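Long-range contact in zinc peptidase (PDB 2GU1), which cleaves the peptide cross-links between peptidoglycan strands as a zinc-dependent DD-endopeptidase, probably letting new glycans be inserted as the cell wall expands: residues Thr239-Val253 against Gly289-Ala303. Sequence-based numbering, arbitrary orientation.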
loop_
_atom_site.group_PDB
_atom_site.type_symbol
_atom_site.label_atom_id
_atom_site.label_comp_id
_atom_site.label_asym_id
_atom_site.label_seq_id
_atom_site.Cartn_x
_atom_site.Cartn_y
_atom_site.Cartn_z
ATOM N N THR A 239 -4.012 -18.730 14.407
ATOM C CA THR A 239 -5.282 -19.153 13.826
ATOM C C THR A 239 -5.236 -20.543 13.222
ATOM O O THR A 239 -4.244 -20.938 12.612
ATOM C CB THR A 239 -5.722 -18.219 12.686
ATOM O OG1 THR A 239 -4.642 -18.076 11.753
ATOM C CG2 THR A 239 -6.122 -16.869 13.218
ATOM N N PRO A 240 -6.316 -21.316 13.398
ATOM C CA PRO A 240 -6.356 -22.658 12.821
ATOM C C PRO A 240 -6.668 -22.397 11.347
ATOM O O PRO A 240 -7.202 -21.340 11.019
ATOM C CB PRO A 240 -7.557 -23.304 13.511
ATOM C CG PRO A 240 -7.706 -22.524 14.789
ATOM C CD PRO A 240 -7.427 -21.117 14.341
ATOM N N ILE A 241 -6.324 -23.324 10.461
ATOM C CA ILE A 241 -6.651 -23.139 9.059
ATOM C C ILE A 241 -8.178 -23.085 9.038
ATOM O O ILE A 241 -8.829 -23.914 9.682
ATOM C CB ILE A 241 -6.181 -24.346 8.214
ATOM C CG1 ILE A 241 -4.659 -24.464 8.291
ATOM C CG2 ILE A 241 -6.648 -24.191 6.776
ATOM C CD1 ILE A 241 -4.073 -25.679 7.563
ATOM N N GLY A 242 -8.748 -22.110 8.335
ATOM C CA GLY A 242 -10.198 -22.005 8.259
ATOM C C GLY A 242 -10.815 -20.967 9.184
ATOM O O GLY A 242 -12.009 -20.669 9.078
ATOM N N ALA A 243 -10.023 -20.413 10.095
ATOM C CA ALA A 243 -10.539 -19.400 11.006
ATOM C C ALA A 243 -10.882 -18.146 10.216
ATOM O O ALA A 243 -10.162 -17.777 9.287
ATOM C CB ALA A 243 -9.505 -19.067 12.072
ATOM N N PRO A 244 -11.990 -17.477 10.571
ATOM C CA PRO A 244 -12.378 -16.260 9.857
ATOM C C PRO A 244 -11.398 -15.112 10.078
ATOM O O PRO A 244 -10.871 -14.923 11.182
ATOM C CB PRO A 244 -13.767 -15.954 10.418
ATOM C CG PRO A 244 -13.663 -16.459 11.832
ATOM C CD PRO A 244 -12.970 -17.801 11.623
ATOM N N VAL A 245 -11.161 -14.355 9.011
ATOM C CA VAL A 245 -10.253 -13.210 9.034
ATOM C C VAL A 245 -11.118 -12.017 8.661
ATOM O O VAL A 245 -11.888 -12.094 7.705
ATOM C CB VAL A 245 -9.121 -13.381 7.984
ATOM C CG1 VAL A 245 -8.246 -12.140 7.932
ATOM C CG2 VAL A 245 -8.287 -14.601 8.327
ATOM N N TYR A 246 -11.004 -10.928 9.417
ATOM C CA TYR A 246 -11.815 -9.744 9.167
ATOM C C TYR A 246 -10.977 -8.507 8.888
ATOM O O TYR A 246 -9.864 -8.383 9.395
ATOM C CB TYR A 246 -12.682 -9.440 10.382
ATOM C CG TYR A 246 -13.438 -10.632 10.912
ATOM C CD1 TYR A 246 -14.697 -10.965 10.414
ATOM C CD2 TYR A 246 -12.890 -11.429 11.916
ATOM C CE1 TYR A 246 -15.398 -12.066 10.913
ATOM C CE2 TYR A 246 -13.581 -12.532 12.421
ATOM C CZ TYR A 246 -14.831 -12.840 11.918
ATOM O OH TYR A 246 -15.525 -13.904 12.440
ATOM N N SER A 247 -11.534 -7.588 8.104
ATOM C CA SER A 247 -10.846 -6.336 7.805
ATOM C C SER A 247 -10.881 -5.499 9.072
ATOM O O SER A 247 -11.899 -5.454 9.767
ATOM C CB SER A 247 -11.550 -5.568 6.682
ATOM O OG SER A 247 -10.965 -4.277 6.508
ATOM N N THR A 248 -9.769 -4.842 9.381
ATOM C CA THR A 248 -9.707 -4.009 10.571
ATOM C C THR A 248 -10.257 -2.610 10.297
ATOM O O THR A 248 -10.244 -1.744 11.173
ATOM C CB THR A 248 -8.264 -3.904 11.079
ATOM O OG1 THR A 248 -7.392 -3.592 9.982
ATOM C CG2 THR A 248 -7.830 -5.229 11.706
ATOM N N GLY A 249 -10.742 -2.388 9.080
ATOM C CA GLY A 249 -11.288 -1.079 8.761
ATOM C C GLY A 249 -12.072 -1.002 7.465
ATOM O O GLY A 249 -12.007 -1.904 6.626
ATOM N N ASP A 250 -12.831 0.082 7.301
ATOM C CA ASP A 250 -13.594 0.276 6.080
ATOM C C ASP A 250 -12.560 0.466 4.980
ATOM O O ASP A 250 -11.479 1.003 5.228
ATOM C CB ASP A 250 -14.476 1.531 6.172
ATOM C CG ASP A 250 -15.440 1.487 7.346
ATOM O OD1 ASP A 250 -16.018 0.413 7.613
ATOM O OD2 ASP A 250 -15.633 2.534 7.995
ATOM N N GLY A 251 -12.877 0.027 3.769
ATOM C CA GLY A 251 -11.924 0.189 2.692
ATOM C C GLY A 251 -12.287 -0.544 1.422
ATOM O O GLY A 251 -13.409 -1.025 1.254
ATOM N N LYS A 252 -11.325 -0.627 0.517
ATOM C CA LYS A 252 -11.543 -1.299 -0.745
ATOM C C LYS A 252 -10.428 -2.282 -1.039
ATOM O O LYS A 252 -9.244 -1.982 -0.856
ATOM C CB LYS A 252 -11.640 -0.273 -1.873
ATOM C CG LYS A 252 -11.835 -0.882 -3.250
ATOM C CD LYS A 252 -12.130 0.195 -4.285
ATOM C CE LYS A 252 -10.967 1.154 -4.447
ATOM N NZ LYS A 252 -9.756 0.446 -4.936
ATOM N N VAL A 253 -10.820 -3.467 -1.489
ATOM C CA VAL A 253 -9.871 -4.505 -1.831
ATOM C C VAL A 253 -9.120 -4.033 -3.069
ATOM O O VAL A 253 -9.724 -3.814 -4.117
ATOM C CB VAL A 253 -10.599 -5.826 -2.150
ATOM C CG1 VAL A 253 -9.592 -6.904 -2.483
ATOM C CG2 VAL A 253 -11.463 -6.234 -0.969
ATOM N N GLY A 289 -11.621 -4.388 -6.088
ATOM C CA GLY A 289 -12.647 -3.376 -6.256
ATOM C C GLY A 289 -13.789 -3.443 -5.263
ATOM O O GLY A 289 -14.530 -2.476 -5.102
ATOM N N GLN A 290 -13.945 -4.578 -4.594
ATOM C CA GLN A 290 -15.024 -4.711 -3.627
ATOM C C GLN A 290 -14.749 -3.854 -2.399
ATOM O O GLN A 290 -13.634 -3.837 -1.874
ATOM C CB GLN A 290 -15.196 -6.177 -3.208
ATOM C CG GLN A 290 -16.329 -6.390 -2.215
ATOM C CD GLN A 290 -16.586 -7.855 -1.896
ATOM O OE1 GLN A 290 -17.493 -8.179 -1.129
ATOM N NE2 GLN A 290 -15.790 -8.742 -2.479
ATOM N N LEU A 291 -15.767 -3.126 -1.959
ATOM C CA LEU A 291 -15.643 -2.291 -0.774
ATOM C C LEU A 291 -16.049 -3.126 0.426
ATOM O O LEU A 291 -17.017 -3.885 0.367
ATOM C CB LEU A 291 -16.546 -1.060 -0.876
ATOM C CG LEU A 291 -15.903 0.239 -1.366
ATOM C CD1 LEU A 291 -15.234 0.020 -2.709
ATOM C CD2 LEU A 291 -16.970 1.325 -1.461
ATOM N N VAL A 292 -15.307 -2.985 1.517
ATOM C CA VAL A 292 -15.596 -3.738 2.723
ATOM C C VAL A 292 -15.790 -2.819 3.913
ATOM O O VAL A 292 -15.379 -1.661 3.890
ATOM C CB VAL A 292 -14.462 -4.742 3.026
ATOM C CG1 VAL A 292 -14.369 -5.763 1.899
ATOM C CG2 VAL A 292 -13.135 -4.007 3.183
ATOM N N LYS A 293 -16.435 -3.340 4.950
ATOM C CA LYS A 293 -16.689 -2.575 6.157
ATOM C C LYS A 293 -15.769 -3.068 7.260
ATOM O O LYS A 293 -15.208 -4.161 7.171
ATOM C CB LYS A 293 -18.142 -2.757 6.602
ATOM C CG LYS A 293 -19.181 -2.473 5.522
ATOM C CD LYS A 293 -19.257 -0.996 5.174
ATOM C CE LYS A 293 -19.677 -0.170 6.380
ATOM N NZ LYS A 293 -20.977 -0.632 6.948
ATOM N N ARG A 294 -15.621 -2.261 8.300
ATOM C CA ARG A 294 -14.792 -2.628 9.435
ATOM C C ARG A 294 -15.390 -3.866 10.107
ATOM O O ARG A 294 -16.557 -3.864 10.484
ATOM C CB ARG A 294 -14.752 -1.469 10.432
ATOM C CG ARG A 294 -13.962 -1.746 11.699
ATOM C CD ARG A 294 -13.973 -0.524 12.604
ATOM N NE ARG A 294 -15.325 -0.185 13.047
ATOM C CZ ARG A 294 -15.648 0.941 13.675
ATOM N NH1 ARG A 294 -14.718 1.854 13.929
ATOM N NH2 ARG A 294 -16.902 1.148 14.064
ATOM N N GLY A 295 -14.593 -4.920 10.256
ATOM C CA GLY A 295 -15.082 -6.127 10.901
ATOM C C GLY A 295 -15.698 -7.148 9.965
ATOM O O GLY A 295 -16.071 -8.250 10.386
ATOM N N GLN A 296 -15.809 -6.794 8.691
ATOM C CA GLN A 296 -16.381 -7.697 7.701
ATOM C C GLN A 296 -15.453 -8.880 7.432
ATOM O O GLN A 296 -14.227 -8.726 7.387
ATOM C CB GLN A 296 -16.630 -6.944 6.394
ATOM C CG GLN A 296 -17.436 -7.716 5.372
ATOM C CD GLN A 296 -17.607 -6.950 4.075
ATOM O OE1 GLN A 296 -17.674 -5.721 4.073
ATOM N NE2 GLN A 296 -17.695 -7.676 2.965
ATOM N N LYS A 297 -16.035 -10.064 7.261
ATOM C CA LYS A 297 -15.238 -11.252 6.976
ATOM C C LYS A 297 -14.737 -11.128 5.546
ATOM O O LYS A 297 -15.515 -10.859 4.630
ATOM C CB LYS A 297 -16.076 -12.530 7.136
ATOM C CG LYS A 297 -15.309 -13.796 6.779
ATOM C CD LYS A 297 -15.822 -15.025 7.527
ATOM C CE LYS A 297 -17.233 -15.403 7.120
ATOM N NZ LYS A 297 -17.674 -16.654 7.816
ATOM N N ILE A 298 -13.437 -11.320 5.351
ATOM C CA ILE A 298 -12.857 -11.194 4.022
ATOM C C ILE A 298 -12.113 -12.443 3.569
ATOM O O ILE A 298 -11.827 -12.611 2.379
ATOM C CB ILE A 298 -11.902 -9.979 3.963
ATOM C CG1 ILE A 298 -10.776 -10.145 4.984
ATOM C CG2 ILE A 298 -12.682 -8.703 4.240
ATOM C CD1 ILE A 298 -9.804 -8.956 5.035
ATOM N N ALA A 299 -11.802 -13.326 4.510
ATOM C CA ALA A 299 -11.096 -14.549 4.162
ATOM C C ALA A 299 -11.066 -15.542 5.307
ATOM O O ALA A 299 -11.590 -15.282 6.392
ATOM C CB ALA A 299 -9.669 -14.221 3.737
ATOM N N LEU A 300 -10.439 -16.684 5.048
ATOM C CA LEU A 300 -10.293 -17.723 6.045
ATOM C C LEU A 300 -8.791 -17.942 6.162
ATOM O O LEU A 300 -8.099 -18.128 5.149
ATOM C CB LEU A 300 -10.997 -19.008 5.592
ATOM C CG LEU A 300 -12.505 -18.874 5.325
ATOM C CD1 LEU A 300 -13.080 -20.231 4.915
ATOM C CD2 LEU A 300 -13.210 -18.361 6.577
ATOM N N ALA A 301 -8.284 -17.883 7.387
ATOM C CA ALA A 301 -6.858 -18.079 7.627
ATOM C C ALA A 301 -6.400 -19.410 7.067
ATOM O O ALA A 301 -7.196 -20.341 6.904
ATOM C CB ALA A 301 -6.560 -17.992 9.126
ATOM N N GLY A 302 -5.112 -19.517 6.763
ATOM C CA GLY A 302 -4.628 -20.755 6.196
ATOM C C GLY A 302 -3.169 -21.009 6.489
ATOM O O GLY A 302 -2.632 -20.526 7.483
ATOM N N ALA A 303 -2.547 -21.773 5.603
ATOM C CA ALA A 303 -1.144 -22.123 5.706
ATOM C C ALA A 303 -0.567 -22.191 4.296
ATOM O O ALA A 303 0.285 -23.029 4.023
ATOM C CB ALA A 303 -1.002 -23.464 6.385
HETATM O O HOH W 1 -3.844 -20.105 9.910
#
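V245 pairs with A299 in the antiparallel strands 244-246 and 297-300. V245 N donates to A299 O at 2.8 Å. V245 O faces two amides, a classic beta bulge: I298 N gives a nearly straight bond of 2.9 Å, and A299 N a weak one. The bulge shifts the register by one before Y246 meets K297. G251 pairs with V292 and K252 with L291, so the same two segments join again in a second sheet.

D250 links the two pairings from the loop. Its CB lies 4.0 Å from V292 O. CG, beside its own backbone N (chi1 -58°), lies 3.9 Å from R294 N; this torsion carries the carboxylate to the turn 293-296. There OD1 accepts R294 N at 2.8 Å, on its anti side and 30° out of the carboxylate plane. OD1 also touches K293 CA. R199 makes a salt bridge to this same oxygen. The type II turn is closed by Q296 N bonding to K293 O, and Q296 OE1 reaches back to accept K293 N.

Y246 lays CD1 3.0 Å from G295 O, while its CE1 lies against K297 CB. Its OH is hydrogen-bonded to D207. On the buried side, V245 CG2 rests 3.9 Å from A301 CB, and L312 and Y278 of the M23 domain touch V245.

Shortly after the zinc ligand D236, T239 OG1 shares a water with G302 O. Its side chain is about 11 Å from the zinc ion. Main-chain bonds carry most of the polar contact, while the R294 amide and R199 probably favour the charged form of D250.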